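Local coordinates for protein SalCYP truncation (Salinispora tropica, PDB 7ABB) that belongs to the cytochrome P450 family, a largely helical fold built around a heme, and holds a heme c in its pocket, at residues L158-A163 and F183-E188; E357-H360 and D365-L368. All coordinates share one frame; numbering follows the deposited sequence.

In the fold
From the N terminus, the chain first lays down three strands of the five-stranded mixed sheet and several helices; the other two strands of that sheet follow contact 1. In contact 1 helix 154-165 meets helix 182-199, closing a partly unmodelled connection; the packed helices also touch helix 222-235. Contact 2 comes near the C terminus: the last turns of helix 345-362 fold against residues 365-368, closing a short reversal and joining that helix to strand 385-387 and helix 238-253. The contacts neither nest nor cross. Contacts 1 and 2 follow in series, their centres 31 Å apart and their nearest atoms about 16 Å apart.

Contact 1 (L158-A163 and F183-E188); sequences LAINVA and FPALQE
Ile160 of helix 154-165 reaches across to Ala185 and Leu186 of helix 182-199, a helix pair that runs in broadly opposite directions and is probably the F and G helices of the cytochrome P450 fold. The tight part is made by one isoleucine branch. Ile160 CD1 lies 3.7 Å from Ala185 CB and also 3.7 Å from Leu186 N, so the methyl rests on the backbone turn where these two residues join. With chi2 at 178° the CG1-CD1 arm is fully extended, which carries its end to the facing helix. The small Ala185 methyl also meets the arm further back, CB standing 4.0 Å from Ile160 CG1.

On the inner flank, Leu186 starts across the interface rather than into it. Its side chain crosses that of Ile160 at about a right angle, turned toward Thr230 and Phe233 of helix 222-235; the Leu186 side chain lies about 13 Å from the heme c. The outer flank is looser: Ala185 is only partly buried and borders Phe177 of the connecting loop, and Pro184 faces solvent there. The interface between the two segments is small, 135 Å² in all, and its second branch is less closely packed: Ile160 CG2, anti to its own backbone N, stands 4.1 Å from Leu186 CB.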
ATOM      1  N   LEU A 158      13.665  -6.783  -8.483  1.00 24.84           N
ATOM      2  CA  LEU A 158      14.072  -5.910  -7.389  1.00 22.94           C
ATOM      3  C   LEU A 158      14.831  -4.702  -7.922  1.00 24.95           C
ATOM      4  O   LEU A 158      14.641  -3.577  -7.445  1.00 25.93           O
ATOM      5  CB  LEU A 158      14.930  -6.691  -6.395  1.00 24.80           C
ATOM      6  CG  LEU A 158      15.278  -5.988  -5.091  1.00 29.14           C
ATOM      7  CD1 LEU A 158      14.061  -5.793  -4.244  1.00 24.22           C
ATOM      8  CD2 LEU A 158      16.280  -6.816  -4.325  1.00 31.81           C
ATOM      9  N   ALA A 159      15.687  -4.919  -8.927  1.00 26.27           N
ATOM     10  CA  ALA A 159      16.441  -3.827  -9.533  1.00 30.28           C
ATOM     11  C   ALA A 159      15.516  -2.817 -10.201  1.00 35.84           C
ATOM     12  O   ALA A 159      15.752  -1.605 -10.130  1.00 30.28           O
ATOM     13  CB  ALA A 159      17.440  -4.391 -10.545  1.00 39.91           C
ATOM     14  N   ILE A 160      14.467  -3.293 -10.872  1.00 30.85           N
ATOM     15  CA  ILE A 160      13.490  -2.380 -11.460  1.00 29.36           C
ATOM     16  C   ILE A 160      12.822  -1.552 -10.368  1.00 29.05           C
ATOM     17  O   ILE A 160      12.719  -0.323 -10.464  1.00 29.76           O
ATOM     18  CB  ILE A 160      12.454  -3.166 -12.282  1.00 26.76           C
ATOM     19  CG1 ILE A 160      13.139  -3.816 -13.490  1.00 28.19           C
ATOM     20  CG2 ILE A 160      11.318  -2.244 -12.727  1.00 33.35           C
ATOM     21  CD1 ILE A 160      12.214  -4.673 -14.352  1.00 32.47           C
ATOM     22  N   ASN A 161      12.361  -2.221  -9.312  1.00 27.47           N
ATOM     23  CA  ASN A 161      11.650  -1.534  -8.242  1.00 26.20           C
ATOM     24  C   ASN A 161      12.525  -0.463  -7.596  1.00 27.03           C
ATOM     25  O   ASN A 161      12.075   0.661  -7.356  1.00 27.06           O
ATOM     26  CB  ASN A 161      11.191  -2.555  -7.206  1.00 24.78           C
ATOM     27  CG  ASN A 161      10.536  -1.913  -6.011  1.00 44.46           C
ATOM     28  OD1 ASN A 161      11.214  -1.351  -5.154  1.00 56.60           O
ATOM     29  ND2 ASN A 161       9.222  -2.001  -5.935  1.00 51.27           N
ATOM     30  N   VAL A 162      13.786  -0.795  -7.316  1.00 29.38           N
ATOM     31  CA  VAL A 162      14.693   0.158  -6.673  1.00 27.21           C
ATOM     32  C   VAL A 162      14.953   1.356  -7.579  1.00 29.78           C
ATOM     33  O   VAL A 162      14.989   2.504  -7.119  1.00 34.80           O
ATOM     34  CB  VAL A 162      16.002  -0.555  -6.281  1.00 35.51           C
ATOM     35  CG1 VAL A 162      17.082   0.455  -5.887  1.00 46.29           C
ATOM     36  CG2 VAL A 162      15.735  -1.537  -5.146  1.00 35.69           C
ATOM     37  N   ALA A 163      15.167   1.116  -8.874  1.00 34.35           N
ATOM     38  CA  ALA A 163      15.379   2.223  -9.801  1.00 37.65           C
ATOM     39  C   ALA A 163      14.174   3.155  -9.830  1.00 33.32           C
ATOM     40  O   ALA A 163      14.322   4.374  -9.964  1.00 38.78           O
ATOM     41  CB  ALA A 163      15.673   1.685 -11.200  1.00 36.05           C
ATOM     42  N   PHE A 183      10.852   1.677 -16.055  1.00 41.56           N
ATOM     43  CA  PHE A 183       9.514   1.300 -16.505  1.00 44.61           C
ATOM     44  C   PHE A 183       9.534   0.526 -17.819  1.00 38.49           C
ATOM     45  O   PHE A 183       8.821  -0.489 -17.912  1.00 37.32           O
ATOM     46  CB  PHE A 183       8.616   2.541 -16.609  1.00 43.18           C
ATOM     47  CG  PHE A 183       7.172   2.217 -16.878  1.00 46.16           C
ATOM     48  CD1 PHE A 183       6.403   1.579 -15.917  1.00 47.28           C
ATOM     49  CD2 PHE A 183       6.586   2.537 -18.087  1.00 50.50           C
ATOM     50  CE1 PHE A 183       5.079   1.268 -16.165  1.00 39.01           C
ATOM     51  CE2 PHE A 183       5.262   2.232 -18.338  1.00 56.13           C
ATOM     52  CZ  PHE A 183       4.508   1.598 -17.379  1.00 44.15           C
ATOM     53  N   PRO A 184      10.293   0.920 -18.846  1.00 40.62           N
ATOM     54  CA  PRO A 184      10.400   0.061 -20.042  1.00 37.08           C
ATOM     55  C   PRO A 184      10.810  -1.367 -19.729  1.00 39.71           C
ATOM     56  O   PRO A 184      10.311  -2.306 -20.362  1.00 38.68           O
ATOM     57  CB  PRO A 184      11.455   0.784 -20.888  1.00 42.60           C
ATOM     58  CG  PRO A 184      11.350   2.203 -20.485  1.00 47.00           C
ATOM     59  CD  PRO A 184      10.977   2.211 -19.032  1.00 46.13           C
ATOM     60  N   ALA A 185      11.718  -1.556 -18.767  1.00 40.17           N
ATOM     61  CA  ALA A 185      12.118  -2.907 -18.388  1.00 39.23           C
ATOM     62  C   ALA A 185      10.942  -3.669 -17.795  1.00 35.85           C
ATOM     63  O   ALA A 185      10.755  -4.860 -18.071  1.00 34.57           O
ATOM     64  CB  ALA A 185      13.280  -2.850 -17.393  1.00 35.56           C
ATOM     65  N   LEU A 186      10.142  -3.002 -16.967  1.00 33.55           N
ATOM     66  CA  LEU A 186       8.948  -3.643 -16.434  1.00 30.59           C
ATOM     67  C   LEU A 186       7.990  -4.021 -17.558  1.00 29.11           C
ATOM     68  O   LEU A 186       7.411  -5.112 -17.548  1.00 33.10           O
ATOM     69  CB  LEU A 186       8.258  -2.715 -15.436  1.00 32.75           C
ATOM     70  CG  LEU A 186       6.944  -3.233 -14.861  1.00 32.41           C
ATOM     71  CD1 LEU A 186       7.162  -4.528 -14.116  1.00 34.15           C
ATOM     72  CD2 LEU A 186       6.320  -2.190 -13.942  1.00 37.43           C
ATOM     73  N   GLN A 187       7.817  -3.134 -18.538  1.00 29.25           N
ATOM     74  CA  GLN A 187       6.895  -3.419 -19.634  1.00 31.51           C
ATOM     75  C   GLN A 187       7.364  -4.613 -20.452  1.00 33.80           C
ATOM     76  O   GLN A 187       6.556  -5.464 -20.835  1.00 36.27           O
ATOM     77  CB  GLN A 187       6.744  -2.191 -20.525  1.00 35.52           C
ATOM     78  CG  GLN A 187       6.065  -1.041 -19.835  1.00 38.52           C
ATOM     79  CD  GLN A 187       5.845   0.129 -20.765  1.00 50.78           C
ATOM     80  OE1 GLN A 187       6.795   0.704 -21.295  1.00 64.03           O
ATOM     81  NE2 GLN A 187       4.588   0.482 -20.977  1.00 52.65           N
ATOM     82  N   GLU A 188       8.669  -4.691 -20.731  1.00 36.33           N
ATOM     83  CA  GLU A 188       9.199  -5.847 -21.449  1.00 40.15           C
ATOM     84  C   GLU A 188       9.022  -7.114 -20.626  1.00 32.44           C
ATOM     85  O   GLU A 188       8.676  -8.173 -21.163  1.00 35.01           O
ATOM     86  CB  GLU A 188      10.676  -5.632 -21.785  1.00 48.80           C
ATOM     87  CG  GLU A 188      10.932  -5.114 -23.185  1.00 63.50           C
ATOM     88  CD  GLU A 188      10.680  -6.164 -24.259  1.00 63.22           C
ATOM     89  OE1 GLU A 188      10.773  -7.373 -23.956  1.00 72.14           O
ATOM     90  OE2 GLU A 188      10.388  -5.778 -25.410  1.00 77.59           O
TER

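Contact 2 (E357-H360 and D365-L368); sequences EEWH and DYRL
The Tyr366 ring takes the indole edge of Trp359 over one face and has His360 at its rim, so that an indole and an imidazole meet on one phenol. Trp359 points its five-membered ring edge-on at the phenol, the planes at 85° and the centroids 4.6 Å apart, a T-shaped stack. Its leading atom, NE1, is off-centre, 3.4 Å from Tyr366 CE1, while Trp359 CD1 follows at 3.8 Å from the same carbon. The imidazole is arranged differently: the edge of Tyr366 approaches the face of His360 in an offset edge-to-face pair, planes at 67°. A face of the imidazole also carries Trp359 CD1, near its rim, so the neighbouring residues of helix 345-362 pack on each other as well as on the tyrosine.

His360 NE2 and Tyr366 OH, 2.8 Å apart, make a weak, bent hydrogen bond. The stronger polar tie of the imidazole is at its other nitrogen, ND1, which is bonded to Trp356 O one turn earlier in the helix and so helps to set the rotation of the ring. Tyr366 CG sits between its backbone N and carbonyl carbon (chi1 52°), swinging the phenol from the extended chain back toward the helix.

Ile248, Leu251 and Ala252 of helix 238-253 and Ile386 of strand 385-387 also pack on Tyr366, and Arg258 makes a cation-pi contact with it. Phe130 adds another edge-to-face pair with Trp359. The result is a buried aromatic cluster that pins the chain leaving helix 345-362, which probably corresponds to the L helix of the P450 fold, against the end of that helix.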
ATOM      1  N   GLU A 357       5.886 -11.235  13.312  1.00 17.23           N
ATOM      2  CA  GLU A 357       5.934 -12.426  14.150  1.00 17.37           C
ATOM      3  C   GLU A 357       7.317 -13.062  14.090  1.00 16.88           C
ATOM      4  O   GLU A 357       7.937 -13.377  15.122  1.00 17.97           O
ATOM      5  CB  GLU A 357       4.855 -13.422  13.700  1.00 20.04           C
ATOM      6  CG  GLU A 357       3.433 -13.057  14.101  1.00 19.98           C
ATOM      7  CD  GLU A 357       2.390 -13.962  13.479  1.00 24.48           C
ATOM      8  OE1 GLU A 357       2.683 -14.585  12.434  1.00 24.13           O
ATOM      9  OE2 GLU A 357       1.268 -14.058  14.027  1.00 26.86           O
ATOM     10  N   GLU A 358       7.806 -13.310  12.872  1.00 17.42           N
ATOM     11  CA  GLU A 358       9.090 -13.993  12.754  1.00 16.89           C
ATOM     12  C   GLU A 358      10.225 -13.098  13.245  1.00 18.18           C
ATOM     13  O   GLU A 358      11.198 -13.594  13.823  1.00 18.85           O
ATOM     14  CB  GLU A 358       9.323 -14.454  11.310  1.00 18.19           C
ATOM     15  CG  GLU A 358       8.333 -15.518  10.834  1.00 19.51           C
ATOM     16  CD  GLU A 358       8.341 -16.722  11.718  1.00 23.50           C
ATOM     17  OE1 GLU A 358       9.436 -17.282  11.939  1.00 24.59           O
ATOM     18  OE2 GLU A 358       7.263 -17.115  12.199  1.00 24.68           O
ATOM     19  N   TRP A 359      10.099 -11.783  13.054  1.00 16.71           N
ATOM     20  CA  TRP A 359      11.098 -10.852  13.563  1.00 17.71           C
ATOM     21  C   TRP A 359      11.231 -10.982  15.075  1.00 18.04           C
ATOM     22  O   TRP A 359      12.343 -11.101  15.598  1.00 19.03           O
ATOM     23  CB  TRP A 359      10.725  -9.418  13.165  1.00 17.04           C
ATOM     24  CG  TRP A 359      11.713  -8.409  13.660  1.00 16.90           C
ATOM     25  CD1 TRP A 359      11.787  -7.895  14.922  1.00 19.89           C
ATOM     26  CD2 TRP A 359      12.791  -7.821  12.918  1.00 15.24           C
ATOM     27  NE1 TRP A 359      12.832  -7.023  15.004  1.00 19.59           N
ATOM     28  CE2 TRP A 359      13.471  -6.957  13.796  1.00 18.35           C
ATOM     29  CE3 TRP A 359      13.254  -7.946  11.608  1.00 16.00           C
ATOM     30  CZ2 TRP A 359      14.586  -6.222  13.406  1.00 20.22           C
ATOM     31  CZ3 TRP A 359      14.365  -7.219  11.214  1.00 19.99           C
ATOM     32  CH2 TRP A 359      15.010  -6.347  12.117  1.00 19.59           C
ATOM     33  N   HIS A 360      10.111 -10.974  15.803  1.00 17.94           N
ATOM     34  CA  HIS A 360      10.206 -10.993  17.264  1.00 18.07           C
ATOM     35  C   HIS A 360      10.599 -12.351  17.829  1.00 19.28           C
ATOM     36  O   HIS A 360      11.085 -12.442  18.961  1.00 19.92           O
ATOM     37  CB  HIS A 360       8.887 -10.498  17.848  1.00 18.88           C
ATOM     38  CG  HIS A 360       8.712  -9.024  17.697  1.00 18.35           C
ATOM     39  ND1 HIS A 360       8.213  -8.440  16.551  1.00 18.77           N
ATOM     40  CD2 HIS A 360       9.051  -8.004  18.521  1.00 18.79           C
ATOM     41  CE1 HIS A 360       8.205  -7.126  16.696  1.00 19.25           C
ATOM     42  NE2 HIS A 360       8.715  -6.836  17.882  1.00 18.57           N
ATOM     43  N   ASP A 365      14.404  -8.098  21.067  1.00 20.55           N
ATOM     44  CA  ASP A 365      14.806  -6.793  21.577  1.00 20.56           C
ATOM     45  C   ASP A 365      15.698  -6.137  20.532  1.00 21.97           C
ATOM     46  O   ASP A 365      16.603  -6.783  19.985  1.00 23.00           O
ATOM     47  CB  ASP A 365      15.542  -6.955  22.912  1.00 27.63           C
ATOM     48  CG  ASP A 365      15.759  -5.641  23.637  1.00 29.28           C
ATOM     49  OD1 ASP A 365      15.271  -4.597  23.184  1.00 32.65           O
ATOM     50  OD2 ASP A 365      16.433  -5.676  24.678  1.00 36.35           O
ATOM     51  N   TYR A 366      15.422  -4.873  20.235  1.00 20.30           N
ATOM     52  CA  TYR A 366      16.110  -4.149  19.180  1.00 17.88           C
ATOM     53  C   TYR A 366      15.829  -2.671  19.412  1.00 18.09           C
ATOM     54  O   TYR A 366      14.936  -2.307  20.184  1.00 21.09           O
ATOM     55  CB  TYR A 366      15.660  -4.627  17.774  1.00 19.78           C
ATOM     56  CG  TYR A 366      14.152  -4.612  17.602  1.00 19.11           C
ATOM     57  CD1 TYR A 366      13.372  -5.673  18.047  1.00 17.15           C
ATOM     58  CD2 TYR A 366      13.525  -3.492  17.096  1.00 19.59           C
ATOM     59  CE1 TYR A 366      11.996  -5.636  17.943  1.00 18.51           C
ATOM     60  CE2 TYR A 366      12.176  -3.449  16.980  1.00 18.64           C
ATOM     61  CZ  TYR A 366      11.424  -4.511  17.420  1.00 19.08           C
ATOM     62  OH  TYR A 366      10.052  -4.446  17.314  1.00 19.05           O
ATOM     63  N   ARG A 367      16.557  -1.822  18.693  1.00 19.95           N
ATOM     64  CA  ARG A 367      16.415  -0.387  18.889  1.00 19.26           C
ATOM     65  C   ARG A 367      16.905   0.354  17.651  1.00 18.92           C
ATOM     66  O   ARG A 367      17.578  -0.199  16.788  1.00 20.32           O
ATOM     67  CB  ARG A 367      17.161   0.086  20.146  1.00 20.66           C
ATOM     68  CG  ARG A 367      18.679  -0.043  20.041  1.00 20.41           C
ATOM     69  CD  ARG A 367      19.410   0.286  21.338  1.00 21.56           C
ATOM     70  NE  ARG A 367      19.078  -0.660  22.389  1.00 20.23           N
ATOM     71  CZ  ARG A 367      19.512  -0.576  23.649  1.00 22.90           C
ATOM     72  NH1 ARG A 367      20.341   0.407  24.020  1.00 27.03           N
ATOM     73  NH2 ARG A 367      19.157  -1.490  24.546  1.00 27.34           N
ATOM     74  N   LEU A 368      16.582   1.629  17.591  1.00 19.73           N
ATOM     75  CA  LEU A 368      17.211   2.477  16.596  1.00 18.67           C
ATOM     76  C   LEU A 368      18.612   2.853  17.082  1.00 18.03           C
ATOM     77  O   LEU A 368      18.882   2.852  18.284  1.00 20.00           O
ATOM     78  CB  LEU A 368      16.358   3.725  16.352  1.00 20.47           C
ATOM     79  CG  LEU A 368      14.928   3.395  15.906  1.00 21.05           C
ATOM     80  CD1 LEU A 368      14.145   4.708  15.693  1.00 27.36           C
ATOM     81  CD2 LEU A 368      14.892   2.537  14.666  1.00 21.33           C
TER